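Local coordinates for protein proteolytically activated form of PPO4 Tyrosinase (PDB 4OUA) that catalyses the o-hydroxylation of monophenols and the oxidation of the resulting o-diphenols to o-quinones at a two-copper centre, the initial step of melanin synthesis, at residues S53-L58 with E326-T331; V92-Y97 with L126-W131; K334-V339 with T344-Y349. All coordinates share one frame; numbering follows the deposited sequence.

Contact 1: residues S53-L58 with E326-T331; sequences SGIHGL and EPFYET. With NA (sodium ion), chain E; CU1 (copper (I) ion), chain C.
Ile-55 meets Pro-327 through a single methyl group: CG2 of Ile-55 lies 3.8 Å from CD of Pro-327, and CG of the same proline ring is close behind. The CG2 branch is anti to the backbone N while CG1 stands beside that N (chi1 -62°), and it is CG2 that faces the proline. The same methyl also reaches the Phe-328 ring, with Ile-55 CG2 at 4.5 Å from Phe-328 CZ. Pro-327, which follows a cis peptide bond, in turn sits over one face of that ring, its CD 4.1 Å above the plane near the centre. No hydrogen bond joins the two segments, so the join is purely apolar.

One layer out, helix 86-109 packs against both partners: Ile-55 touches Trp-89 and Tyr-93, and Phe-328 lies on Val-92 and Ile-96. The loop is also tied to this helix where Trp-89 NE1 bonds the carbonyl of Glu-326.

Next to Ile-55 the chain turns from the apolar contact to metal binding. Gly-54 O and Gly-57 O both bind the sodium ion, with Pro-59 and two waters as further ligands. His-56 holds copper through NE2 at 2.1 Å, and the carbonyl of Ala-269 accepts a hydrogen bond from ND1, which helps fix the imidazole's rotation. His-81 and His-90 complete the histidine triad of this copper, the copper A site of the type 3 dicopper centre of tyrosinases.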
loop_
_atom_site.group_PDB
_atom_site.type_symbol
_atom_site.label_atom_id
_atom_site.label_comp_id
_atom_site.label_asym_id
_atom_site.label_seq_id
_atom_site.Cartn_x
_atom_site.Cartn_y
_atom_site.Cartn_z
ATOM N N SER A 53 -1.932 -7.229 7.294
ATOM C CA SER A 53 -2.934 -6.173 7.216
ATOM C C SER A 53 -3.363 -5.746 8.613
ATOM O O SER A 53 -3.776 -4.607 8.828
ATOM C CB SER A 53 -4.148 -6.635 6.410
ATOM O OG SER A 53 -3.791 -6.908 5.067
ATOM N N GLY A 54 -3.260 -6.674 9.558
ATOM C CA GLY A 54 -3.625 -6.408 10.936
ATOM C C GLY A 54 -2.732 -5.366 11.578
ATOM O O GLY A 54 -3.108 -4.743 12.565
ATOM N N ILE A 55 -1.544 -5.171 11.016
ATOM C CA ILE A 55 -0.613 -4.176 11.536
ATOM C C ILE A 55 -1.207 -2.772 11.467
ATOM O O ILE A 55 -1.066 -1.985 12.401
ATOM C CB ILE A 55 0.720 -4.192 10.769
ATOM C CG1 ILE A 55 1.409 -5.548 10.922
ATOM C CG2 ILE A 55 1.627 -3.072 11.256
ATOM C CD1 ILE A 55 2.679 -5.679 10.115
ATOM N N HIS A 56 -1.873 -2.474 10.356
ATOM C CA HIS A 56 -2.456 -1.157 10.123
ATOM C C HIS A 56 -3.419 -0.757 11.240
ATOM O O HIS A 56 -3.189 0.223 11.947
ATOM C CB HIS A 56 -3.174 -1.132 8.771
ATOM C CG HIS A 56 -3.474 0.246 8.267
ATOM N ND1 HIS A 56 -4.711 0.838 8.408
ATOM C CD2 HIS A 56 -2.699 1.146 7.614
ATOM C CE1 HIS A 56 -4.684 2.043 7.868
ATOM N NE2 HIS A 56 -3.476 2.255 7.379
ATOM N N GLY A 57 -4.494 -1.524 11.398
ATOM C CA GLY A 57 -5.486 -1.242 12.419
ATOM C C GLY A 57 -5.703 -2.413 13.357
ATOM O O GLY A 57 -4.771 -2.861 14.026
ATOM N N LEU A 58 -6.936 -2.905 13.411
ATOM C CA LEU A 58 -7.256 -4.078 14.217
ATOM C C LEU A 58 -6.616 -5.333 13.632
ATOM O O LEU A 58 -6.425 -5.430 12.419
ATOM C CB LEU A 58 -8.770 -4.262 14.324
ATOM C CG LEU A 58 -9.531 -3.258 15.190
ATOM C CD1 LEU A 58 -11.031 -3.446 15.031
ATOM C CD2 LEU A 58 -9.125 -3.402 16.647
ATOM N N GLU A 326 7.851 1.470 14.479
ATOM C CA GLU A 326 7.297 0.176 14.865
ATOM C C GLU A 326 6.165 -0.246 13.934
ATOM O O GLU A 326 5.397 0.596 13.470
ATOM C CB GLU A 326 6.786 0.226 16.307
ATOM C CG GLU A 326 7.879 0.317 17.357
ATOM C CD GLU A 326 8.580 -1.008 17.580
ATOM O OE1 GLU A 326 7.931 -2.066 17.427
ATOM O OE2 GLU A 326 9.786 -0.992 17.908
ATOM N N PRO A 327 6.059 -1.555 13.655
ATOM C CA PRO A 327 7.004 -2.577 14.112
ATOM C C PRO A 327 8.006 -2.972 13.030
ATOM O O PRO A 327 8.291 -4.158 12.860
ATOM C CB PRO A 327 6.088 -3.748 14.451
ATOM C CG PRO A 327 5.000 -3.644 13.419
ATOM C CD PRO A 327 4.849 -2.166 13.078
ATOM N N PHE A 328 8.531 -1.986 12.310
ATOM C CA PHE A 328 9.437 -2.252 11.198
ATOM C C PHE A 328 10.896 -2.112 11.623
ATOM O O PHE A 328 11.325 -1.046 12.060
ATOM C CB PHE A 328 9.129 -1.313 10.029
ATOM C CG PHE A 328 7.679 -1.299 9.633
ATOM C CD1 PHE A 328 7.110 -2.387 8.994
ATOM C CD2 PHE A 328 6.883 -0.197 9.899
ATOM C CE1 PHE A 328 5.776 -2.377 8.630
ATOM C CE2 PHE A 328 5.549 -0.181 9.535
ATOM C CZ PHE A 328 4.995 -1.273 8.900
ATOM N N TYR A 329 11.654 -3.194 11.486
ATOM C CA TYR A 329 13.043 -3.226 11.938
ATOM C C TYR A 329 14.032 -3.495 10.808
ATOM O O TYR A 329 13.811 -4.368 9.967
ATOM C CB TYR A 329 13.219 -4.282 13.030
ATOM C CG TYR A 329 12.770 -3.831 14.400
ATOM C CD1 TYR A 329 11.424 -3.657 14.691
ATOM C CD2 TYR A 329 13.695 -3.587 15.407
ATOM C CE1 TYR A 329 11.011 -3.245 15.945
ATOM C CE2 TYR A 329 13.293 -3.178 16.663
ATOM C CZ TYR A 329 11.951 -3.008 16.926
ATOM O OH TYR A 329 11.547 -2.599 18.176
ATOM N N GLU A 330 15.126 -2.739 10.800
ATOM C CA GLU A 330 16.206 -2.947 9.842
ATOM C C GLU A 330 16.881 -4.289 10.100
ATOM O O GLU A 330 17.181 -5.037 9.171
ATOM C CB GLU A 330 17.230 -1.816 9.930
ATOM C CG GLU A 330 16.630 -0.423 9.867
ATOM C CD GLU A 330 17.664 0.665 10.086
ATOM O OE1 GLU A 330 17.272 1.845 10.213
ATOM O OE2 GLU A 330 18.871 0.339 10.132
ATOM N N THR A 331 17.122 -4.579 11.375
ATOM C CA THR A 331 17.676 -5.861 11.791
ATOM C C THR A 331 16.907 -6.383 13.000
ATOM O O THR A 331 15.811 -5.910 13.298
ATOM C CB THR A 331 19.175 -5.755 12.137
ATOM O OG1 THR A 331 19.346 -4.957 13.314
ATOM C CG2 THR A 331 19.946 -5.129 10.986
HETATM NA NA NA E . -3.016 -4.233 14.553
HETATM CU CU CU1 C . -2.406 3.999 7.154
HETATM O O HOH W 1 -4.315 4.616 5.811
HETATM O O HOH W 2 -0.948 -5.412 14.571
HETATM O O HOH W 3 -1.936 -2.977 15.974
#

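Contact 2: residues V92-Y97 with L126-W131; sequences VYVSIY and LRQPYW
Helix 86-109, which carries the copper ligand His-90, belongs to the helical core around the dicopper centre, and here its flank meets the loop that follows helix 116-125. Gln-128 is the residue of 126-131 that meets the 92-97 part of the helix, touching Val-94 and Tyr-97. With chi1 at 177° its CG extends away from its own amide nitrogen, and the aliphatic part of the side chain crosses that of Val-94 at about a right angle, with Val-94 CG1 4.2 Å from Gln-128 CG. Beyond CG the chain bends, carrying the terminal amide to the edge of the Tyr-97 ring. The amide plane is turned 53° from the ring plane. Across the two segments there is no hydrogen bond; the loop backbone is held instead by Glu-98, whose OE2 accepts from Gln-128 N, and by Ser-283 OG, which bonds Gln-128 O.

Within the loop, Arg-127 NH1 donates to Leu-126 O at 2.9 Å, the oxygen lying in the guanidinium plane.

Tyr-97 stacks on Trp-279 of helix 277-295 and packs against Leu-35 and Ile-38 of helix 25-39, while the side chain of Val-94 comes within about 4 Å of that of the copper ligand His-282. The contact is thus buried where helices 25-39, 86-109 and 277-295 come together.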
loop_
_atom_site.group_PDB
_atom_site.type_symbol
_atom_site.label_atom_id
_atom_site.label_comp_id
_atom_site.label_asym_id
_atom_site.label_seq_id
_atom_site.Cartn_x
_atom_site.Cartn_y
_atom_site.Cartn_z
ATOM N N VAL A 92 7.668 1.815 4.536
ATOM C CA VAL A 92 8.246 0.584 5.054
ATOM C C VAL A 92 7.147 -0.446 5.328
ATOM O O VAL A 92 7.420 -1.640 5.462
ATOM C CB VAL A 92 9.064 0.851 6.336
ATOM C CG1 VAL A 92 8.176 1.445 7.418
ATOM C CG2 VAL A 92 9.740 -0.422 6.821
ATOM N N TYR A 93 5.905 0.024 5.398
ATOM C CA TYR A 93 4.758 -0.862 5.579
ATOM C C TYR A 93 4.538 -1.712 4.333
ATOM O O TYR A 93 4.322 -2.921 4.421
ATOM C CB TYR A 93 3.495 -0.059 5.896
ATOM C CG TYR A 93 2.301 -0.909 6.280
ATOM C CD1 TYR A 93 2.466 -2.204 6.756
ATOM C CD2 TYR A 93 1.007 -0.419 6.154
ATOM C CE1 TYR A 93 1.376 -2.982 7.104
ATOM C CE2 TYR A 93 -0.088 -1.188 6.498
ATOM C CZ TYR A 93 0.101 -2.469 6.975
ATOM O OH TYR A 93 -0.987 -3.238 7.319
ATOM N N VAL A 94 4.586 -1.073 3.170
ATOM C CA VAL A 94 4.469 -1.785 1.906
ATOM C C VAL A 94 5.683 -2.690 1.695
ATOM O O VAL A 94 5.602 -3.710 1.011
ATOM C CB VAL A 94 4.340 -0.811 0.716
ATOM C CG1 VAL A 94 4.173 -1.578 -0.587
ATOM C CG2 VAL A 94 3.175 0.140 0.933
ATOM N N SER A 95 6.806 -2.312 2.298
ATOM C CA SER A 95 8.051 -3.056 2.141
ATOM C C SER A 95 7.982 -4.437 2.783
ATOM O O SER A 95 8.448 -5.420 2.203
ATOM C CB SER A 95 9.216 -2.267 2.732
ATOM O OG SER A 95 9.347 -1.016 2.085
ATOM N N ILE A 96 7.409 -4.509 3.980
ATOM C CA ILE A 96 7.272 -5.788 4.664
ATOM C C ILE A 96 6.268 -6.660 3.924
ATOM O O ILE A 96 6.453 -7.871 3.802
ATOM C CB ILE A 96 6.832 -5.618 6.131
ATOM C CG1 ILE A 96 6.845 -6.970 6.847
ATOM C CG2 ILE A 96 5.456 -4.976 6.215
ATOM C CD1 ILE A 96 8.194 -7.657 6.820
ATOM N N TYR A 97 5.210 -6.033 3.418
ATOM C CA TYR A 97 4.199 -6.741 2.643
ATOM C C TYR A 97 4.793 -7.297 1.356
ATOM O O TYR A 97 4.649 -8.481 1.057
ATOM C CB TYR A 97 3.027 -5.818 2.316
ATOM C CG TYR A 97 1.892 -6.508 1.597
ATOM C CD1 TYR A 97 0.919 -7.202 2.303
ATOM C CD2 TYR A 97 1.792 -6.465 0.212
ATOM C CE1 TYR A 97 -0.124 -7.834 1.650
ATOM C CE2 TYR A 97 0.754 -7.094 -0.450
ATOM C CZ TYR A 97 -0.201 -7.774 0.274
ATOM O OH TYR A 97 -1.233 -8.401 -0.385
ATOM N N LEU A 126 9.676 -9.795 -8.800
ATOM C CA LEU A 126 8.322 -9.452 -8.382
ATOM C C LEU A 126 8.300 -8.334 -7.343
ATOM O O LEU A 126 8.984 -8.404 -6.322
ATOM C CB LEU A 126 7.602 -10.683 -7.829
ATOM C CG LEU A 126 6.152 -10.441 -7.408
ATOM C CD1 LEU A 126 5.344 -9.897 -8.576
ATOM C CD2 LEU A 126 5.527 -11.713 -6.865
ATOM N N ARG A 127 7.505 -7.306 -7.620
ATOM C CA ARG A 127 7.340 -6.177 -6.713
ATOM C C ARG A 127 5.872 -5.768 -6.662
ATOM O O ARG A 127 5.098 -6.109 -7.555
ATOM C CB ARG A 127 8.204 -4.993 -7.154
ATOM C CG ARG A 127 9.697 -5.274 -7.203
ATOM C CD ARG A 127 10.272 -5.482 -5.813
ATOM N NE ARG A 127 11.730 -5.551 -5.835
ATOM C CZ ARG A 127 12.422 -6.654 -6.103
ATOM N NH1 ARG A 127 11.788 -7.785 -6.376
ATOM N NH2 ARG A 127 13.747 -6.628 -6.101
ATOM N N GLN A 128 5.492 -5.033 -5.624
ATOM C CA GLN A 128 4.106 -4.602 -5.473
ATOM C C GLN A 128 3.731 -3.532 -6.496
ATOM O O GLN A 128 4.248 -2.415 -6.454
ATOM C CB GLN A 128 3.859 -4.080 -4.056
ATOM C CG GLN A 128 2.450 -3.544 -3.831
ATOM C CD GLN A 128 1.375 -4.586 -4.086
ATOM O OE1 GLN A 128 0.403 -4.331 -4.798
ATOM N NE2 GLN A 128 1.540 -5.764 -3.497
ATOM N N PRO A 129 2.821 -3.873 -7.422
ATOM C CA PRO A 129 2.339 -2.932 -8.440
ATOM C C PRO A 129 1.574 -1.769 -7.818
ATOM O O PRO A 129 1.048 -1.907 -6.713
ATOM C CB PRO A 129 1.416 -3.794 -9.306
ATOM C CG PRO A 129 0.963 -4.881 -8.396
ATOM C CD PRO A 129 2.140 -5.175 -7.510
ATOM N N TYR A 130 1.515 -0.639 -8.515
ATOM C CA TYR A 130 0.835 0.535 -7.981
ATOM C C TYR A 130 -0.383 0.906 -8.815
ATOM O O TYR A 130 -0.419 0.678 -10.025
ATOM C CB TYR A 130 1.795 1.727 -7.892
ATOM C CG TYR A 130 2.331 2.207 -9.223
ATOM C CD1 TYR A 130 1.601 3.087 -10.011
ATOM C CD2 TYR A 130 3.573 1.793 -9.686
ATOM C CE1 TYR A 130 2.087 3.530 -11.224
ATOM C CE2 TYR A 130 4.068 2.234 -10.899
ATOM C CZ TYR A 130 3.320 3.101 -11.664
ATOM O OH TYR A 130 3.806 3.544 -12.872
ATOM N N TRP A 131 -1.375 1.481 -8.147
ATOM C CA TRP A 131 -2.621 1.895 -8.778
ATOM C C TRP A 131 -2.595 3.398 -9.057
ATOM O O TRP A 131 -2.872 4.207 -8.171
ATOM C CB TRP A 131 -3.801 1.522 -7.878
ATOM C CG TRP A 131 -5.149 1.932 -8.381
ATOM C CD1 TRP A 131 -5.493 2.250 -9.662
ATOM C CD2 TRP A 131 -6.339 2.071 -7.598
ATOM N NE1 TRP A 131 -6.827 2.578 -9.725
ATOM C CE2 TRP A 131 -7.368 2.477 -8.469
ATOM C CE3 TRP A 131 -6.634 1.894 -6.243
ATOM C CZ2 TRP A 131 -8.668 2.705 -8.031
ATOM C CZ3 TRP A 131 -7.926 2.123 -5.810
ATOM C CH2 TRP A 131 -8.926 2.523 -6.702
#

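Contact 3: residues K334-V339 with T344-Y349; sequences KPWTSV and TALLNY
Trp-336 makes the apolar contact, reaching two consecutive leucines with the benzo part of its indole. Leu-347 CD2 comes within 3.8 Å of Trp-336 CZ2, and the two side chains run past each other in opposite directions. Leu-347 has CG anti to the carbonyl carbon (chi1 -63°), and it is the CD2 branch that does the touching. Leu-346 CD2 adds a looser approach at the ring edge, 4.4 Å from Trp-336 CH2, on the exposed side of the contact.

Hydrogen bonding runs within 344-349 and to outside partners, with none across the two segments. The short 3-10 turn is closed by Leu-347 N to Thr-344 O at 3.0 Å and by Asn-348 N to Ala-345 O. Thr-344 OG1 then donates to Tyr-349 O from above the carbonyl plane, also at 3.0 Å, while its CB sits over one face of the Tyr-349 ring. The indole N-H is taken up by Thr-5 O.

Both pieces lean on helix 86-109, Trp-336 through Val-92 and Leu-347 through Ser-95. This is plain loop packing: a tryptophan and a 3-10 turn in the connection between strands 318-319 and 349-350 close over that helix, just before strand 349-350 pairs in parallel with strand 13-14.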
loop_
_atom_site.group_PDB
_atom_site.type_symbol
_atom_site.label_atom_id
_atom_site.label_comp_id
_atom_site.label_asym_id
_atom_site.label_seq_id
_atom_site.Cartn_x
_atom_site.Cartn_y
_atom_site.Cartn_z
ATOM N N LYS A 334 17.540 -3.366 15.556
ATOM C CA LYS A 334 17.511 -1.991 15.066
ATOM C C LYS A 334 16.200 -1.660 14.362
ATOM O O LYS A 334 15.910 -2.198 13.293
ATOM C CB LYS A 334 18.687 -1.742 14.119
ATOM C CG LYS A 334 20.043 -2.067 14.726
ATOM C CD LYS A 334 21.115 -2.203 13.656
ATOM C CE LYS A 334 22.399 -2.779 14.236
ATOM N NZ LYS A 334 23.423 -3.033 13.185
ATOM N N PRO A 335 15.398 -0.772 14.968
ATOM C CA PRO A 335 14.155 -0.290 14.356
ATOM C C PRO A 335 14.432 0.612 13.159
ATOM O O PRO A 335 15.507 1.208 13.078
ATOM C CB PRO A 335 13.483 0.501 15.489
ATOM C CG PRO A 335 14.167 0.059 16.743
ATOM C CD PRO A 335 15.570 -0.257 16.335
ATOM N N TRP A 336 13.477 0.707 12.240
ATOM C CA TRP A 336 13.608 1.608 11.102
ATOM C C TRP A 336 13.408 3.060 11.522
ATOM O O TRP A 336 12.730 3.348 12.510
ATOM C CB TRP A 336 12.606 1.244 10.004
ATOM C CG TRP A 336 13.117 0.232 9.028
ATOM C CD1 TRP A 336 12.776 -1.088 8.956
ATOM C CD2 TRP A 336 14.066 0.458 7.980
ATOM N NE1 TRP A 336 13.454 -1.697 7.928
ATOM C CE2 TRP A 336 14.254 -0.770 7.313
ATOM C CE3 TRP A 336 14.779 1.579 7.541
ATOM C CZ2 TRP A 336 15.121 -0.908 6.231
ATOM C CZ3 TRP A 336 15.640 1.440 6.467
ATOM C CH2 TRP A 336 15.804 0.206 5.825
ATOM N N THR A 337 14.008 3.971 10.765
ATOM C CA THR A 337 13.820 5.399 10.982
ATOM C C THR A 337 13.587 6.096 9.646
ATOM O O THR A 337 13.818 5.515 8.584
ATOM C CB THR A 337 15.026 6.031 11.704
ATOM O OG1 THR A 337 16.227 5.745 10.976
ATOM C CG2 THR A 337 15.152 5.473 13.114
ATOM N N SER A 338 13.125 7.341 9.706
ATOM C CA SER A 338 12.754 8.081 8.509
ATOM C C SER A 338 13.968 8.555 7.710
ATOM O O SER A 338 13.897 8.699 6.489
ATOM C CB SER A 338 11.882 9.278 8.886
ATOM O OG SER A 338 10.673 8.855 9.497
ATOM N N VAL A 339 15.078 8.794 8.404
ATOM C CA VAL A 339 16.276 9.353 7.781
ATOM C C VAL A 339 16.749 8.564 6.557
ATOM O O VAL A 339 16.914 9.135 5.479
ATOM C CB VAL A 339 17.440 9.439 8.790
ATOM C CG1 VAL A 339 18.681 10.008 8.119
ATOM C CG2 VAL A 339 17.043 10.283 9.989
ATOM N N THR A 344 14.838 4.454 -1.701
ATOM C CA THR A 344 14.056 3.232 -1.852
ATOM C C THR A 344 14.923 2.052 -2.287
ATOM O O THR A 344 14.495 0.899 -2.222
ATOM C CB THR A 344 12.911 3.414 -2.873
ATOM O OG1 THR A 344 13.456 3.624 -4.181
ATOM C CG2 THR A 344 12.039 4.602 -2.490
ATOM N N ALA A 345 16.143 2.343 -2.726
ATOM C CA ALA A 345 17.062 1.301 -3.164
ATOM C C ALA A 345 17.453 0.394 -2.000
ATOM O O ALA A 345 17.815 -0.767 -2.201
ATOM C CB ALA A 345 18.298 1.919 -3.798
ATOM N N LEU A 346 17.376 0.929 -0.785
ATOM C CA LEU A 346 17.683 0.158 0.415
ATOM C C LEU A 346 16.675 -0.965 0.612
ATOM O O LEU A 346 16.929 -1.923 1.342
ATOM C CB LEU A 346 17.704 1.060 1.650
ATOM C CG LEU A 346 19.078 1.398 2.229
ATOM C CD1 LEU A 346 19.943 2.107 1.197
ATOM C CD2 LEU A 346 18.933 2.243 3.485
ATOM N N LEU A 347 15.527 -0.832 -0.042
ATOM C CA LEU A 347 14.469 -1.829 0.049
ATOM C C LEU A 347 14.290 -2.540 -1.287
ATOM O O LEU A 347 13.273 -3.188 -1.526
ATOM C CB LEU A 347 13.163 -1.175 0.497
ATOM C CG LEU A 347 13.214 -0.555 1.895
ATOM C CD1 LEU A 347 12.042 0.387 2.121
ATOM C CD2 LEU A 347 13.243 -1.643 2.960
ATOM N N ASN A 348 15.291 -2.404 -2.151
ATOM C CA ASN A 348 15.336 -3.119 -3.422
ATOM C C ASN A 348 14.142 -2.865 -4.336
ATOM O O ASN A 348 13.646 -3.786 -4.985
ATOM C CB ASN A 348 15.465 -4.623 -3.167
ATOM C CG ASN A 348 16.895 -5.110 -3.274
ATOM O OD1 ASN A 348 17.826 -4.312 -3.392
ATOM N ND2 ASN A 348 17.079 -6.425 -3.238
ATOM N N TYR A 349 13.684 -1.620 -4.397
ATOM C CA TYR A 349 12.603 -1.281 -5.310
ATOM C C TYR A 349 12.741 0.132 -5.864
ATOM O O TYR A 349 13.568 0.918 -5.404
ATOM C CB TYR A 349 11.244 -1.448 -4.621
ATOM C CG TYR A 349 10.861 -0.327 -3.680
ATOM C CD1 TYR A 349 10.092 0.742 -4.122
ATOM C CD2 TYR A 349 11.250 -0.346 -2.348
ATOM C CE1 TYR A 349 9.732 1.766 -3.268
ATOM C CE2 TYR A 349 10.894 0.673 -1.485
ATOM C CZ TYR A 349 10.134 1.725 -1.951
ATOM O OH TYR A 349 9.776 2.743 -1.096
#

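All three contacts lean on helix 86-109. Contact 2 is the deepest, its centre about 6 Å from that of the chain, and uses the helix itself; contacts 1 and 3 lie farther out, contact 1 still wholly buried and contact 3 with one exposed residue, Leu-346. Contacts 1 and 3 share the connection between strands 318-319 and 349-350: the backbones of Phe-328 and Trp-336 probably bond to each other, and Val-92 touches both side chains. Asn-348 O probably accepts from Arg-127 NE, tying contact 3 to contact 2. Contacts 1 and 3 meet through carbon atoms alone, whereas contact 2 brings a glutamine amide against a tyrosine. Among the three segment pairs, contact 1 alone includes metal ligands.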